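Local coordinates for GH86A beta-porphyranase (Bacteroides plebeius, PDB 4AW7), which hydrolyses the sulfated red-seaweed polysaccharide porphyran at beta-D-galactopyranose-(1->4)-alpha-L-galactopyranose-6-sulfate linkages, releasing mostly disaccharides, at residues R508-R513 with H577-I582; L491-T496 with V567-S572; N246-L251 with F548-V553; N526-S531 with I557-N562. All blocks are in the same frame, centred on the assembly; numbering follows the deposited sequence. Where two conformers were deposited one is given.

Contact 1. Residues R508-R513 with H577-I582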
loop_
_atom_site.group_PDB
_atom_site.type_symbol
_atom_site.label_atom_id
_atom_site.label_comp_id
_atom_site.label_asym_id
_atom_site.label_seq_id
_atom_site.Cartn_x
_atom_site.Cartn_y
_atom_site.Cartn_z
ATOM N N ARG A 508 -11.411 -0.807 14.176
ATOM C CA ARG A 508 -10.147 -1.381 13.692
ATOM C C ARG A 508 -9.202 -1.342 14.882
ATOM O O ARG A 508 -8.637 -0.290 15.216
ATOM C CB ARG A 508 -9.624 -0.531 12.572
ATOM C CG ARG A 508 -10.531 -0.451 11.361
ATOM C CD ARG A 508 -10.013 0.465 10.300
ATOM N NE ARG A 508 -8.719 0.085 9.726
ATOM C CZ ARG A 508 -8.546 -0.728 8.716
ATOM N NH1 ARG A 508 -9.549 -1.289 8.096
ATOM N NH2 ARG A 508 -7.295 -0.945 8.315
ATOM N N MET A 509 -9.051 -2.495 15.545
ATOM C CA MET A 509 -8.275 -2.604 16.774
ATOM C C MET A 509 -6.929 -3.228 16.442
ATOM O O MET A 509 -6.892 -4.420 16.102
ATOM C CB MET A 509 -9.045 -3.492 17.755
ATOM C CG MET A 509 -8.304 -3.838 19.006
ATOM S SD MET A 509 -9.143 -4.921 20.157
ATOM C CE MET A 509 -9.168 -6.435 19.211
ATOM N N SER A 510 -5.862 -2.445 16.544
ATOM C CA SER A 510 -4.523 -2.959 16.262
ATOM C C SER A 510 -3.779 -3.201 17.558
ATOM O O SER A 510 -3.731 -2.302 18.418
ATOM C CB SER A 510 -3.747 -2.042 15.316
ATOM O OG SER A 510 -4.337 -1.947 14.015
ATOM N N ILE A 511 -3.189 -4.402 17.621
ATOM C CA ILE A 511 -2.460 -4.832 18.815
ATOM C C ILE A 511 -1.141 -5.458 18.403
ATOM O O ILE A 511 -1.026 -6.115 17.372
ATOM C CB ILE A 511 -3.279 -5.798 19.704
ATOM C CG1 ILE A 511 -3.663 -7.052 18.947
ATOM C CG2 ILE A 511 -4.516 -5.080 20.268
ATOM C CD1 ILE A 511 -4.372 -8.143 19.824
ATOM N N GLY A 512 -0.131 -5.244 19.251
ATOM C CA GLY A 512 1.151 -5.955 19.188
ATOM C C GLY A 512 1.316 -6.643 20.532
ATOM O O GLY A 512 1.443 -5.978 21.560
ATOM N N ARG A 513 1.310 -7.973 20.514
ATOM C CA ARG A 513 1.418 -8.740 21.768
ATOM C C ARG A 513 2.152 -10.036 21.458
ATOM O O ARG A 513 2.130 -10.533 20.341
ATOM C CB ARG A 513 0.028 -9.108 22.334
ATOM C CG ARG A 513 -0.997 -7.980 22.428
ATOM C CD ARG A 513 -2.153 -8.368 23.261
ATOM N NE ARG A 513 -1.787 -8.300 24.687
ATOM C CZ ARG A 513 -2.479 -8.839 25.698
ATOM N NH1 ARG A 513 -3.511 -9.612 25.467
ATOM N NH2 ARG A 513 -2.046 -8.665 26.942
ATOM N N HIS A 577 0.883 -3.983 23.523
ATOM C CA HIS A 577 0.281 -2.674 23.379
ATOM C C HIS A 577 -0.903 -2.726 22.454
ATOM O O HIS A 577 -0.948 -3.529 21.513
ATOM C CB HIS A 577 1.261 -1.673 22.773
ATOM C CG HIS A 577 2.385 -1.265 23.667
ATOM N ND1 HIS A 577 3.488 -2.051 23.877
ATOM C CD2 HIS A 577 2.611 -0.092 24.307
ATOM C CE1 HIS A 577 4.308 -1.417 24.713
ATOM N NE2 HIS A 577 3.811 -0.215 24.967
ATOM N N VAL A 578 -1.825 -1.813 22.719
ATOM C CA VAL A 578 -2.810 -1.431 21.694
ATOM C C VAL A 578 -2.124 -0.318 20.893
ATOM O O VAL A 578 -1.859 0.763 21.392
ATOM C CB VAL A 578 -4.115 -0.920 22.302
ATOM C CG1 VAL A 578 -5.077 -0.522 21.179
ATOM C CG2 VAL A 578 -4.747 -1.969 23.204
ATOM N N SER A 579 -1.802 -0.590 19.623
ATOM C CA SER A 579 -1.067 0.391 18.806
ATOM C C SER A 579 -1.962 1.503 18.264
ATOM O O SER A 579 -1.599 2.661 18.321
ATOM C CB SER A 579 -0.305 -0.322 17.691
ATOM O OG SER A 579 -1.190 -1.109 16.914
ATOM N N SER A 580 -3.149 1.116 17.784
ATOM C CA SER A 580 -4.091 2.124 17.264
ATOM C C SER A 580 -5.509 1.593 17.392
ATOM O O SER A 580 -5.771 0.380 17.348
ATOM C CB SER A 580 -3.776 2.509 15.809
ATOM O OG SER A 580 -3.841 1.410 14.915
ATOM N N MET A 581 -6.421 2.566 17.501
ATOM C CA MET A 581 -7.871 2.333 17.562
ATOM C C MET A 581 -8.513 3.337 16.635
ATOM O O MET A 581 -8.396 4.531 16.825
ATOM C CB MET A 581 -8.374 2.511 19.001
ATOM C CG MET A 581 -7.831 1.471 19.975
ATOM S SD MET A 581 -8.675 -0.106 19.880
ATOM C CE MET A 581 -10.092 0.253 20.930
ATOM N N ILE A 582 -9.206 2.802 15.625
ATOM C CA ILE A 582 -9.821 3.632 14.581
ATOM C C ILE A 582 -11.257 3.148 14.405
ATOM O O ILE A 582 -11.497 1.948 14.290
ATOM C CB ILE A 582 -9.047 3.501 13.250
ATOM C CG1 ILE A 582 -7.621 4.033 13.420
ATOM C CG2 ILE A 582 -9.767 4.249 12.098
ATOM C CD1 ILE A 582 -6.654 3.663 12.307
HETATM O O HOH W 1 -6.139 0.229 13.964
#
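The carbonyl oxygen of Ser510 takes the backbone N-H of Ser579 at 2.8 Å (Ser579 N to Ser510 O), with Ser579 OG 3.2 Å from the same Ser510 O as a weak and unsettled second partner. The backbone bond is bent: the angle at the hydrogen is 137° and the donor stands above the carbonyl plane. The distortion marks a classic beta bulge, in which Ser579 and Ser580 together face Ser510 and the antiparallel register slips by one residue. With chi1 near 56°, the Ser579 hydroxyl is held between its own backbone N and carbonyl carbon and lies against Ser510. On both flanks of the bulge regular pairing resumes. Arg508 N reaches Ile582 O at 2.8 Å, nearly straight, and Gly512 and His577 exchange two bonds. A water binds Ser510 OG and Ser580 OG, each at 2.8 Å, and donates to Arg508 O, so it bridges hydroxyls that stand 3.5 Å apart (OG to OG). On the opposite face, Met509 and Met581 run side by side, CG to SD 3.9 Å, and Ile511 pairs with Val578. Back on the serine face, Arg508 and Ile582 lie alongside each other; the guanidinium continues to salt bridges with Asp252 and Glu248. Strand 503-514 is flanked by strand 546-555 and strand 577-589 by strand 469-484, while helix 245-262 packs on the face carrying Ser510 and Ser580.

Contact 2. Residues L491-T496 with V567-S572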
loop_
_atom_site.group_PDB
_atom_site.type_symbol
_atom_site.label_atom_id
_atom_site.label_comp_id
_atom_site.label_asym_id
_atom_site.label_seq_id
_atom_site.Cartn_x
_atom_site.Cartn_y
_atom_site.Cartn_z
ATOM N N LEU A 491 -8.722 0.166 29.060
ATOM C CA LEU A 491 -8.145 1.231 28.277
ATOM C C LEU A 491 -9.256 1.987 27.560
ATOM O O LEU A 491 -10.110 1.364 26.909
ATOM C CB LEU A 491 -7.164 0.657 27.246
ATOM C CG LEU A 491 -5.878 0.069 27.834
ATOM C CD1 LEU A 491 -5.028 -0.561 26.746
ATOM C CD2 LEU A 491 -5.025 1.169 28.486
ATOM N N SER A 492 -9.199 3.300 27.663
ATOM C CA SER A 492 -10.233 4.169 27.117
ATOM C C SER A 492 -9.730 4.922 25.888
ATOM O O SER A 492 -8.682 5.570 25.928
ATOM C CB SER A 492 -10.632 5.164 28.194
ATOM O OG SER A 492 -11.421 6.217 27.684
ATOM N N PHE A 493 -10.496 4.845 24.802
ATOM C CA PHE A 493 -10.167 5.528 23.546
ATOM C C PHE A 493 -11.283 6.473 23.155
ATOM O O PHE A 493 -12.365 5.989 22.732
ATOM C CB PHE A 493 -9.880 4.497 22.435
ATOM C CG PHE A 493 -8.629 3.696 22.701
ATOM C CD1 PHE A 493 -8.690 2.543 23.456
ATOM C CD2 PHE A 493 -7.399 4.127 22.235
ATOM C CE1 PHE A 493 -7.544 1.802 23.742
ATOM C CE2 PHE A 493 -6.265 3.416 22.507
ATOM C CZ PHE A 493 -6.329 2.251 23.265
ATOM N N PRO A 494 -11.022 7.783 23.252
ATOM C CA PRO A 494 -12.056 8.749 22.876
ATOM C C PRO A 494 -11.985 9.093 21.406
ATOM O O PRO A 494 -10.892 9.105 20.806
ATOM C CB PRO A 494 -11.711 9.979 23.731
ATOM C CG PRO A 494 -10.251 9.882 23.953
ATOM C CD PRO A 494 -9.886 8.439 23.942
ATOM N N PHE A 495 -13.153 9.375 20.841
ATOM C CA PHE A 495 -13.297 9.808 19.439
ATOM C C PHE A 495 -14.201 11.029 19.405
ATOM O O PHE A 495 -15.077 11.163 20.276
ATOM C CB PHE A 495 -13.914 8.696 18.600
ATOM C CG PHE A 495 -13.069 7.476 18.517
ATOM C CD1 PHE A 495 -13.121 6.521 19.511
ATOM C CD2 PHE A 495 -12.198 7.296 17.454
ATOM C CE1 PHE A 495 -12.337 5.409 19.466
ATOM C CE2 PHE A 495 -11.393 6.146 17.414
ATOM C CZ PHE A 495 -11.467 5.222 18.406
ATOM N N THR A 496 -14.008 11.912 18.435
ATOM C CA THR A 496 -14.791 13.126 18.293
ATOM C C THR A 496 -15.268 13.316 16.856
ATOM O O THR A 496 -14.675 12.785 15.915
ATOM C CB THR A 496 -13.969 14.355 18.745
ATOM O OG1 THR A 496 -12.825 14.532 17.899
ATOM C CG2 THR A 496 -13.519 14.227 20.215
ATOM N N VAL A 567 -14.589 4.164 23.183
ATOM C CA VAL A 567 -14.397 2.740 23.118
ATOM C C VAL A 567 -13.534 2.343 24.314
ATOM O O VAL A 567 -12.506 2.954 24.533
ATOM C CB VAL A 567 -13.748 2.328 21.804
ATOM C CG1 VAL A 567 -13.562 0.839 21.837
ATOM C CG2 VAL A 567 -14.616 2.756 20.629
ATOM N N ASP A 568 -13.973 1.348 25.074
ATOM C CA ASP A 568 -13.231 0.859 26.242
ATOM C C ASP A 568 -12.936 -0.587 26.004
ATOM O O ASP A 568 -13.828 -1.345 25.633
ATOM C CB ASP A 568 -14.035 1.119 27.514
ATOM C CG ASP A 568 -14.204 2.590 27.731
ATOM O OD1 ASP A 568 -13.295 3.239 28.253
ATOM O OD2 ASP A 568 -15.230 3.164 27.289
ATOM N N ILE A 569 -11.678 -1.007 26.227
ATOM C CA ILE A 569 -11.340 -2.409 26.009
ATOM C C ILE A 569 -10.522 -2.939 27.205
ATOM O O ILE A 569 -9.725 -2.204 27.773
ATOM C CB ILE A 569 -10.655 -2.683 24.642
ATOM C CG1 ILE A 569 -9.258 -2.123 24.602
ATOM C CG2 ILE A 569 -11.471 -2.121 23.497
ATOM C CD1 ILE A 569 -8.529 -2.506 23.286
ATOM N N THR A 570 -10.752 -4.198 27.534
ATOM C CA THR A 570 -10.056 -4.816 28.666
ATOM C C THR A 570 -9.579 -6.205 28.272
ATOM O O THR A 570 -10.356 -7.057 27.871
ATOM C CB THR A 570 -10.934 -4.845 29.952
ATOM O OG1 THR A 570 -11.471 -3.541 30.192
ATOM C CG2 THR A 570 -10.052 -5.277 31.151
ATOM N N PHE A 571 -8.269 -6.429 28.423
ATOM C CA PHE A 571 -7.666 -7.734 28.235
ATOM C C PHE A 571 -7.523 -8.394 29.608
ATOM O O PHE A 571 -7.219 -7.713 30.587
ATOM C CB PHE A 571 -6.280 -7.615 27.580
ATOM C CG PHE A 571 -6.306 -7.002 26.200
ATOM C CD1 PHE A 571 -6.385 -5.630 26.027
ATOM C CD2 PHE A 571 -6.305 -7.822 25.093
ATOM C CE1 PHE A 571 -6.424 -5.061 24.754
ATOM C CE2 PHE A 571 -6.336 -7.242 23.779
ATOM C CZ PHE A 571 -6.406 -5.897 23.655
ATOM N N SER A 572 -7.631 -9.701 29.609
ATOM C CA SER A 572 -7.520 -10.461 30.869
ATOM C C SER A 572 -6.075 -10.690 31.305
ATOM O O SER A 572 -5.818 -11.079 32.478
ATOM C CB SER A 572 -8.238 -11.772 30.689
ATOM O OG SER A 572 -7.672 -12.569 29.691
#
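Leu491-Phe493 and Val567-Ile569 pair as antiparallel strands, their short axes 4.8 Å apart at 161°, through two hydrogen-bonded pairs, Leu491 with Ile569 and Phe493 with Val567, on either side of the non-hydrogen-bonded pair Ser492 with Asp568. All four backbone bonds are short; that from Phe493 N to Val567 O measures 2.8 Å. Asp568 CA also approaches Leu491 O at 3.2 Å, a CA-H...O contact. On the face with Phe493 and Val567, the Phe493 ring turns an edge to Val567 O, while its CE1 meets Ile569 CG1 at 4.4 Å. Phe495 brings CE1 to 3.7 Å from Val567 CG2, the two side chains crossing obliquely. With chi1 179°, Val567 CG1 lies anti to the backbone N, which leaves CG2 to meet Phe495. The other face is polar: Asp568 OD1 lies 3.3 Å from Ser492 CB, and Asn566 ND2 hydrogen-bonds to both Asp568 OD2 and Ser492 OG. Phe493, Phe495, Val567 and Ile569 pack against strands 503-514 and 577-589 of the facing sheet, with Met581 touching both Phe493 and Val567. An apolar inner face and a polar outer one, with a second sheet stacked on the former, are characteristic of a beta-sandwich.

Contact 3. Residues N246-L251 with F548-V553; sequences NSEAVL and FGMIEV
One hydrogen bond spans the contact: Asn246 ND2 donates to Phe548 O at 3.0 Å, with an angle of 156° at the hydrogen. The acceptor lies near the amide plane of Asn246, whereas the donor sits well off the carbonyl plane of Phe548. Asn246 can reach it because its CG is anti to the backbone N (chi1 172°), which carries the amide off the helix toward the strand; its OD1 is taken by Arg242. The same carbonyl accepts a CA-H...O contact from Asn246 CA at 3.3 Å, so two groups of one residue converge on it.

The aromatic part belongs to Phe548. Ala249 CB sits over one face of its ring, 3.9 Å from the centroid and 17° off the normal, a CH-pi contact. Val250 CG2 approaches CE2 of this ring at 3.9 Å, the two side chains standing perpendicular.

The remaining contacts are van der Waals. Ala249 CB also rests on the strand backbone, 3.6 Å from Met550 N, close to Gly549, where the strand offers no side chain. Met550 curls back through its last two torsions, and its CB lies 3.8 Å from Glu248 CB while CE lies near the aliphatic part of that glutamate. The carboxylate leads away to salt bridges with Arg307 and Arg508.

Segment 246-251 runs nearly perpendicular to 548-553, where helix 245-262 of the catalytic barrel meets the C-terminal beta domain. The chemistry implies a buried, mainly apolar interface in which the small Ala249 permits close approach and both Asn246 amide atoms and Glu248 OE1 have polar partners.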
loop_
_atom_site.group_PDB
_atom_site.type_symbol
_atom_site.label_atom_id
_atom_site.label_comp_id
_atom_site.label_asym_id
_atom_site.label_seq_id
_atom_site.Cartn_x
_atom_site.Cartn_y
_atom_site.Cartn_z
ATOM N N ASN A 246 -1.480 -7.799 9.389
ATOM C CA ASN A 246 -0.253 -7.091 9.769
ATOM C C ASN A 246 -0.089 -5.793 8.976
ATOM O O ASN A 246 0.124 -4.749 9.567
ATOM C CB ASN A 246 0.977 -7.991 9.585
ATOM C CG ASN A 246 2.259 -7.264 9.776
ATOM O OD1 ASN A 246 2.884 -6.846 8.796
ATOM N ND2 ASN A 246 2.650 -7.046 11.037
ATOM N N SER A 247 -0.209 -5.864 7.641
ATOM C CA SER A 247 -0.082 -4.645 6.852
ATOM C C SER A 247 -1.149 -3.642 7.249
ATOM O O SER A 247 -0.914 -2.434 7.194
ATOM C CB SER A 247 -0.138 -4.948 5.344
ATOM O OG SER A 247 -1.347 -5.531 4.921
ATOM N N GLU A 248 -2.357 -4.125 7.567
ATOM C CA GLU A 248 -3.400 -3.223 8.013
ATOM C C GLU A 248 -3.000 -2.442 9.268
ATOM O O GLU A 248 -3.222 -1.254 9.375
ATOM C CB GLU A 248 -4.725 -3.976 8.221
ATOM C CG GLU A 248 -5.305 -4.663 6.962
ATOM C CD GLU A 248 -6.031 -3.790 5.956
ATOM O OE1 GLU A 248 -6.154 -2.566 6.158
ATOM O OE2 GLU A 248 -6.487 -4.406 4.954
ATOM N N ALA A 249 -2.405 -3.146 10.239
ATOM C CA ALA A 249 -1.894 -2.514 11.466
ATOM C C ALA A 249 -0.726 -1.588 11.185
ATOM O O ALA A 249 -0.600 -0.542 11.814
ATOM C CB ALA A 249 -1.482 -3.545 12.515
ATOM N N VAL A 250 0.180 -1.993 10.300
ATOM C CA VAL A 250 1.341 -1.182 9.950
ATOM C C VAL A 250 0.895 0.197 9.433
ATOM O O VAL A 250 1.408 1.240 9.871
ATOM C CB VAL A 250 2.211 -1.921 8.907
ATOM C CG1 VAL A 250 3.178 -0.957 8.213
ATOM C CG2 VAL A 250 2.973 -3.074 9.592
ATOM N N LEU A 251 -0.053 0.177 8.495
ATOM C CA LEU A 251 -0.510 1.428 7.911
ATOM C C LEU A 251 -1.434 2.204 8.831
ATOM O O LEU A 251 -1.343 3.430 8.913
ATOM C CB LEU A 251 -1.156 1.173 6.533
ATOM C CG LEU A 251 -0.254 0.508 5.490
ATOM C CD1 LEU A 251 -1.050 0.336 4.212
ATOM C CD2 LEU A 251 1.043 1.259 5.252
ATOM N N PHE A 548 1.374 -8.814 15.443
ATOM C CA PHE A 548 1.075 -7.406 15.195
ATOM C C PHE A 548 0.067 -7.343 14.077
ATOM O O PHE A 548 0.377 -7.697 12.943
ATOM C CB PHE A 548 2.319 -6.585 14.877
ATOM C CG PHE A 548 2.028 -5.116 14.722
ATOM C CD1 PHE A 548 1.388 -4.404 15.724
ATOM C CD2 PHE A 548 2.409 -4.427 13.581
ATOM C CE1 PHE A 548 1.098 -3.089 15.593
ATOM C CE2 PHE A 548 2.157 -3.049 13.450
ATOM C CZ PHE A 548 1.508 -2.385 14.463
ATOM N N GLY A 549 -1.167 -6.980 14.425
ATOM C CA GLY A 549 -2.244 -7.057 13.455
ATOM C C GLY A 549 -3.438 -6.230 13.878
ATOM O O GLY A 549 -3.651 -6.000 15.071
ATOM N N MET A 550 -4.224 -5.831 12.877
ATOM C CA MET A 550 -5.471 -5.155 13.043
ATOM C C MET A 550 -6.601 -6.177 12.953
ATOM O O MET A 550 -6.691 -6.929 11.977
ATOM C CB MET A 550 -5.595 -4.103 11.936
ATOM C CG MET A 550 -6.832 -3.176 12.049
ATOM S SD MET A 550 -8.448 -3.907 11.626
ATOM C CE MET A 550 -8.207 -4.275 9.875
ATOM N N ILE A 551 -7.412 -6.241 14.007
ATOM C CA ILE A 551 -8.574 -7.113 14.093
ATOM C C ILE A 551 -9.797 -6.223 14.007
ATOM O O ILE A 551 -9.971 -5.323 14.837
ATOM C CB ILE A 551 -8.552 -7.947 15.396
ATOM C CG1 ILE A 551 -7.298 -8.818 15.469
ATOM C CG2 ILE A 551 -9.817 -8.821 15.497
ATOM C CD1 ILE A 551 -7.043 -9.469 16.823
ATOM N N GLU A 552 -10.648 -6.467 13.015
ATOM C CA GLU A 552 -11.886 -5.700 12.910
ATOM C C GLU A 552 -12.941 -6.223 13.847
ATOM O O GLU A 552 -13.115 -7.437 13.995
ATOM C CB GLU A 552 -12.481 -5.829 11.524
ATOM C CG GLU A 552 -11.650 -5.261 10.440
ATOM C CD GLU A 552 -12.212 -5.626 9.062
ATOM O OE1 GLU A 552 -12.170 -6.836 8.615
ATOM O OE2 GLU A 552 -12.713 -4.661 8.442
ATOM N N VAL A 553 -13.656 -5.302 14.461
ATOM C CA VAL A 553 -14.770 -5.664 15.351
ATOM C C VAL A 553 -16.015 -4.933 14.817
ATOM O O VAL A 553 -16.236 -3.776 15.169
ATOM C CB VAL A 553 -14.460 -5.265 16.786
ATOM C CG1 VAL A 553 -15.624 -5.642 17.707
ATOM C CG2 VAL A 553 -13.139 -5.874 17.241
#

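Contact 4. Residues N526-S531 with I557-N562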
loop_
_atom_site.group_PDB
_atom_site.type_symbol
_atom_site.label_atom_id
_atom_site.label_comp_id
_atom_site.label_asym_id
_atom_site.label_seq_id
_atom_site.Cartn_x
_atom_site.Cartn_y
_atom_site.Cartn_z
ATOM N N ASN A 526 -19.419 2.929 23.719
ATOM C CA ASN A 526 -20.294 3.749 24.585
ATOM C C ASN A 526 -20.960 2.901 25.660
ATOM O O ASN A 526 -22.158 3.069 25.956
ATOM C CB ASN A 526 -21.326 4.476 23.718
ATOM C CG ASN A 526 -20.655 5.416 22.729
ATOM O OD1 ASN A 526 -19.707 6.130 23.093
ATOM N ND2 ASN A 526 -21.133 5.432 21.487
ATOM N N GLY A 527 -20.188 2.016 26.274
ATOM C CA GLY A 527 -20.716 1.232 27.392
ATOM C C GLY A 527 -21.384 -0.072 27.067
ATOM O O GLY A 527 -21.644 -0.869 27.964
ATOM N N THR A 528 -21.682 -0.316 25.795
ATOM C CA THR A 528 -22.321 -1.545 25.355
ATOM C C THR A 528 -21.280 -2.548 24.853
ATOM O O THR A 528 -20.535 -2.291 23.891
ATOM C CB THR A 528 -23.347 -1.288 24.235
ATOM O OG1 THR A 528 -24.365 -0.428 24.757
ATOM C CG2 THR A 528 -23.959 -2.608 23.704
ATOM N N ALA A 529 -21.210 -3.698 25.509
ATOM C CA ALA A 529 -20.283 -4.755 25.106
ATOM C C ALA A 529 -20.713 -5.327 23.778
ATOM O O ALA A 529 -21.884 -5.579 23.535
ATOM C CB ALA A 529 -20.225 -5.855 26.202
ATOM N N VAL A 530 -19.731 -5.531 22.902
ATOM C CA VAL A 530 -19.941 -6.135 21.608
ATOM C C VAL A 530 -19.027 -7.356 21.429
ATOM O O VAL A 530 -17.991 -7.440 22.048
ATOM C CB VAL A 530 -19.711 -5.118 20.473
ATOM C CG1 VAL A 530 -20.671 -3.940 20.619
ATOM C CG2 VAL A 530 -18.262 -4.607 20.446
ATOM N N SER A 531 -19.488 -8.287 20.611
ATOM C CA SER A 531 -18.760 -9.504 20.247
ATOM C C SER A 531 -17.443 -9.210 19.494
ATOM O O SER A 531 -17.435 -8.393 18.581
ATOM C CB SER A 531 -19.705 -10.325 19.354
ATOM O OG SER A 531 -19.235 -11.619 19.070
ATOM N N ILE A 557 -24.118 0.147 13.993
ATOM C CA ILE A 557 -23.908 1.599 13.901
ATOM C C ILE A 557 -24.770 2.385 14.847
ATOM O O ILE A 557 -24.431 3.477 15.265
ATOM C CB ILE A 557 -24.149 2.097 12.447
ATOM C CG1 ILE A 557 -23.602 3.514 12.255
ATOM C CG2 ILE A 557 -25.646 1.973 12.040
ATOM C CD1 ILE A 557 -23.701 4.000 10.767
ATOM N N GLN A 558 -25.921 1.804 15.201
ATOM C CA GLN A 558 -26.859 2.441 16.073
ATOM C C GLN A 558 -26.309 2.668 17.489
ATOM O O GLN A 558 -26.809 3.510 18.237
ATOM C CB GLN A 558 -28.225 1.686 16.033
ATOM C CG GLN A 558 -28.875 1.522 14.574
ATOM C CD GLN A 558 -29.147 2.853 13.891
ATOM O OE1 GLN A 558 -29.284 3.874 14.551
ATOM N NE2 GLN A 558 -29.226 2.850 12.522
ATOM N N LEU A 559 -25.212 1.991 17.848
ATOM C CA LEU A 559 -24.516 2.259 19.109
ATOM C C LEU A 559 -23.745 3.563 19.124
ATOM O O LEU A 559 -23.364 4.061 20.173
ATOM C CB LEU A 559 -23.551 1.118 19.468
ATOM C CG LEU A 559 -24.203 -0.237 19.744
ATOM C CD1 LEU A 559 -23.132 -1.321 19.957
ATOM C CD2 LEU A 559 -25.148 -0.166 20.945
ATOM N N LEU A 560 -23.455 4.115 17.944
ATOM C CA LEU A 560 -22.720 5.354 17.855
ATOM C C LEU A 560 -23.656 6.550 18.000
ATOM O O LEU A 560 -24.780 6.552 17.499
ATOM C CB LEU A 560 -21.975 5.474 16.517
ATOM C CG LEU A 560 -20.890 4.443 16.306
ATOM C CD1 LEU A 560 -20.306 4.578 14.909
ATOM C CD2 LEU A 560 -19.800 4.547 17.375
ATOM N N LYS A 561 -23.127 7.570 18.625
ATOM C CA LYS A 561 -23.793 8.869 18.730
ATOM C C LYS A 561 -23.139 9.909 17.851
ATOM O O LYS A 561 -21.956 9.802 17.482
ATOM C CB LYS A 561 -23.846 9.352 20.188
ATOM C CG LYS A 561 -24.627 8.366 21.107
ATOM C CD LYS A 561 -26.114 8.207 20.600
ATOM C CE LYS A 561 -27.052 7.487 21.533
ATOM N NZ LYS A 561 -28.415 7.298 20.893
ATOM N N ASN A 562 -23.866 10.977 17.547
ATOM C CA ASN A 562 -23.250 12.086 16.829
ATOM C C ASN A 562 -22.306 12.858 17.742
ATOM O O ASN A 562 -22.689 13.236 18.847
ATOM C CB ASN A 562 -24.343 13.007 16.289
ATOM C CG ASN A 562 -25.170 12.344 15.231
ATOM O OD1 ASN A 562 -24.625 11.817 14.248
ATOM N ND2 ASN A 562 -26.488 12.290 15.419
#
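The turn linking strands 522-525 and 528-530 at the edge of the four-stranded sheet meets the 3-10 segment 557-559, and Asn526 makes the polar link between them. Its ND2 donates to Leu559 O at 2.9 Å with an angle of 160° at the hydrogen. The acceptor lies in the amide plane of Asn526, but the donor is tilted 23° from the carbonyl plane of Leu559. Asn526 OD1 accepts from Asn566 N, and ND2 also bonds to Asn565 OD1; together these fix the rotation of the amide.

The backbone angles of Asn526 and Gly527, both with positive phi, fit a type I' turn, common in two-residue beta hairpins, with glycine at its second position. The strand that leaves this turn points Thr528 and Val530 toward Leu559. The Leu559 side chain, extended with chi2 at 175°, inserts its two methyls among them. CD2 touches Thr528 CG2 at 3.9 Å, the two side chains standing perpendicular, while CD1 meets Val530 CG1 at 3.7 Å as these chains run antiparallel alongside each other. Ile525 also packs on both Leu559 and Val530, and Val530 reaches on to Val553 and Phe555 of strand 546-555.

In the fold
Contacts 1, 2 and 4 lie wholly within the C-terminal beta domain, and contact 3 joins that domain to helix 245-262. Contacts 1 and 3 have centres 7 Å apart and share one sheet, where strands 503-514 and 546-555 are neighbours. Contact 2 belongs to the four-stranded sheet facing it, with its centre 11 Å from that of contact 1; Arg513 packs on Phe571 between them. Contact 4 reaches the same sheet as contact 2, its centre 12 Å away, and touches contact 3 through Val530 and Val553. Along the chain, contacts 1 and 2 interleave and contact 4 nests inside both; contact 3 interleaves with all three, its helix coming far earlier. Sequence-distant strands build the sandwich, and contact 3 ties it to the catalytic domain.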